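Side-chain contact in hypothetical protein (Ralstonia eutropha, PDB 2OPK), which is of uncertain function but belongs to the cupin family and has been proposed, without firm assignment, to be a mannose-6-phosphate isomerase: residues Val76-Pro79 / Gly80-Leu83. Numbering follows the deposited sequence.
Sequences VMRP and GDWL
D81 and R78 grip each other through two hydrogen bonds that close the turn between strands 75-77 and 81-85. The backbone N of D81 donates to R78 O over 2.9 Å, the bond that closes a type II beta turn from R78 to D81. In the reverse direction, R78 N reaches D81 OD2 at 2.8 Å; its N-H···O angle of 165° makes the bond nearly straight, and the carboxylate receives it on the anti lone pair, away from OD1. This is possible because CG of D81 stands beside its own backbone N (chi1 -70°), which turns the carboxylate back toward the backbone N of R78, at the start of the turn. OD2 is also hydrogen-bonded to a bound glycerol, probably from the crystallisation liquor, while OD1 is bonded to N8 of the second subunit, so both oxygens are engaged. CB of R78 lies 3.7 Å from D81 OD2.

The PGD sequence at this turn is characteristic of cupins, where it links successive strands of the beta barrel. G80 takes the third turn position with a positive phi of 98°, a conformation glycine adopts readily, as type II turns commonly require.

M77, a selenomethionine, runs past D81, its CB 4.0 Å from D81 CB, and a bend at its third torsion carries CE over the following strand. There the methyl sits beside a backbone carbonyl oxygen, 3.3 Å from D81 O. The apolar contact is between M77 CE and L83 CB, at 4.0 Å. L83, from the five-stranded sheet, packs on I66 of the three-stranded one, and M77 reaches across to V59; these contacts join the two sheets, whereas W82 points away and its ring meets that of W56.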
ATOM      1  N   VAL B  76      11.923 -12.915  -6.299  1.00 18.17           N
ATOM      2  CA  VAL B  76      10.869 -12.550  -7.252  1.00 20.12           C
ATOM      3  C   VAL B  76       9.716 -11.812  -6.543  1.00 18.70           C
ATOM      4  O   VAL B  76       9.282 -12.190  -5.445  1.00 17.23           O
ATOM      5  CB  VAL B  76      10.294 -13.826  -7.975  1.00 19.77           C
ATOM      6  CG1 VAL B  76       8.996 -13.516  -8.742  1.00 23.35           C
ATOM      7  CG2 VAL B  76      11.374 -14.419  -8.916  1.00 21.45           C
HETATM    8  N   MSE B  77       9.238 -10.752  -7.180  1.00 16.58           N
HETATM    9  CA  MSE B  77       8.121  -9.972  -6.683  1.00 17.57           C
HETATM   10  C   MSE B  77       7.174  -9.692  -7.848  1.00 14.98           C
HETATM   11  O   MSE B  77       7.537  -9.051  -8.829  1.00 13.91           O
HETATM   12  CB  MSE B  77       8.646  -8.672  -6.030  1.00 16.77           C
HETATM   13  CG  MSE B  77       9.426  -8.925  -4.673  1.00 20.73           C
HETATM   14 SE   MSE B  77       9.996  -7.204  -4.041  0.75 25.07          SE
HETATM   15  CE  MSE B  77       8.354  -6.667  -2.980  1.00 21.34           C
ATOM     16  N   ARG B  78       5.982 -10.258  -7.741  1.00 15.43           N
ATOM     17  CA  ARG B  78       4.866 -10.038  -8.647  1.00 14.19           C
ATOM     18  C   ARG B  78       3.863  -9.122  -7.928  1.00 13.01           C
ATOM     19  O   ARG B  78       4.039  -8.833  -6.744  1.00 12.62           O
ATOM     20  CB  ARG B  78       4.221 -11.390  -8.970  1.00 14.96           C
ATOM     21  CG  ARG B  78       5.214 -12.499  -9.262  1.00 18.88           C
ATOM     22  CD  ARG B  78       6.104 -12.119 -10.422  1.00 21.82           C
ATOM     23  NE  ARG B  78       5.349 -11.981 -11.660  1.00 23.35           N
ATOM     24  CZ  ARG B  78       5.891 -11.921 -12.879  1.00 31.79           C
ATOM     25  NH1 ARG B  78       7.196 -12.002 -13.058  1.00 29.44           N
ATOM     26  NH2 ARG B  78       5.113 -11.832 -13.938  1.00 26.05           N
ATOM     27  N   PRO B  79       2.839  -8.633  -8.639  1.00 14.39           N
ATOM     28  CA  PRO B  79       1.816  -7.782  -8.007  1.00 15.07           C
ATOM     29  C   PRO B  79       1.267  -8.431  -6.742  1.00 14.03           C
ATOM     30  O   PRO B  79       0.943  -9.625  -6.747  1.00 14.04           O
ATOM     31  CB  PRO B  79       0.740  -7.682  -9.095  1.00 15.00           C
ATOM     32  CG  PRO B  79       1.520  -7.761 -10.363  1.00 14.48           C
ATOM     33  CD  PRO B  79       2.547  -8.826 -10.073  1.00 15.00           C
ATOM     34  N   GLY B  80       1.230  -7.672  -5.655  1.00 13.55           N
ATOM     35  CA  GLY B  80       0.820  -8.186  -4.353  1.00 12.27           C
ATOM     36  C   GLY B  80       1.956  -8.567  -3.413  1.00 12.09           C
ATOM     37  O   GLY B  80       1.755  -8.606  -2.215  1.00 11.73           O
ATOM     38  N   ASP B  81       3.133  -8.885  -3.947  1.00 13.18           N
ATOM     39  CA  ASP B  81       4.308  -9.166  -3.111  1.00 13.74           C
ATOM     40  C   ASP B  81       4.845  -7.895  -2.488  1.00 14.58           C
ATOM     41  O   ASP B  81       5.029  -6.874  -3.172  1.00 11.43           O
ATOM     42  CB  ASP B  81       5.431  -9.855  -3.892  1.00 13.89           C
ATOM     43  CG  ASP B  81       5.079 -11.283  -4.281  1.00 16.06           C
ATOM     44  OD1 ASP B  81       4.606 -12.050  -3.418  1.00 16.42           O
ATOM     45  OD2 ASP B  81       5.313 -11.660  -5.443  1.00 17.27           O
ATOM     46  N   TRP B  82       5.099  -7.984  -1.190  1.00 12.92           N
ATOM     47  CA  TRP B  82       5.614  -6.889  -0.395  1.00 16.04           C
ATOM     48  C   TRP B  82       6.809  -7.338   0.440  1.00 14.33           C
ATOM     49  O   TRP B  82       7.025  -8.535   0.690  1.00 11.68           O
ATOM     50  CB  TRP B  82       4.513  -6.294   0.524  1.00 15.31           C
ATOM     51  CG  TRP B  82       3.839  -7.274   1.457  1.00 16.78           C
ATOM     52  CD1 TRP B  82       2.633  -7.907   1.260  1.00 17.62           C
ATOM     53  CD2 TRP B  82       4.304  -7.689   2.765  1.00 17.44           C
ATOM     54  NE1 TRP B  82       2.336  -8.702   2.357  1.00 18.29           N
ATOM     55  CE2 TRP B  82       3.344  -8.586   3.287  1.00 17.14           C
ATOM     56  CE3 TRP B  82       5.448  -7.398   3.540  1.00 22.02           C
ATOM     57  CZ2 TRP B  82       3.504  -9.206   4.540  1.00 19.83           C
ATOM     58  CZ3 TRP B  82       5.599  -8.015   4.793  1.00 18.21           C
ATOM     59  CH2 TRP B  82       4.631  -8.902   5.272  1.00 18.82           C
ATOM     60  N   LEU B  83       7.587  -6.350   0.868  1.00 15.45           N
ATOM     61  CA  LEU B  83       8.798  -6.578   1.627  1.00 17.39           C
ATOM     62  C   LEU B  83       8.966  -5.511   2.689  1.00 16.75           C
ATOM     63  O   LEU B  83       8.833  -4.327   2.404  1.00 13.97           O
ATOM     64  CB  LEU B  83       9.998  -6.555   0.683  1.00 18.39           C
ATOM     65  CG  LEU B  83      11.418  -6.578   1.271  1.00 18.58           C
ATOM     66  CD1 LEU B  83      11.717  -7.915   1.929  1.00 23.14           C
ATOM     67  CD2 LEU B  83      12.416  -6.282   0.155  1.00 21.23           C
TER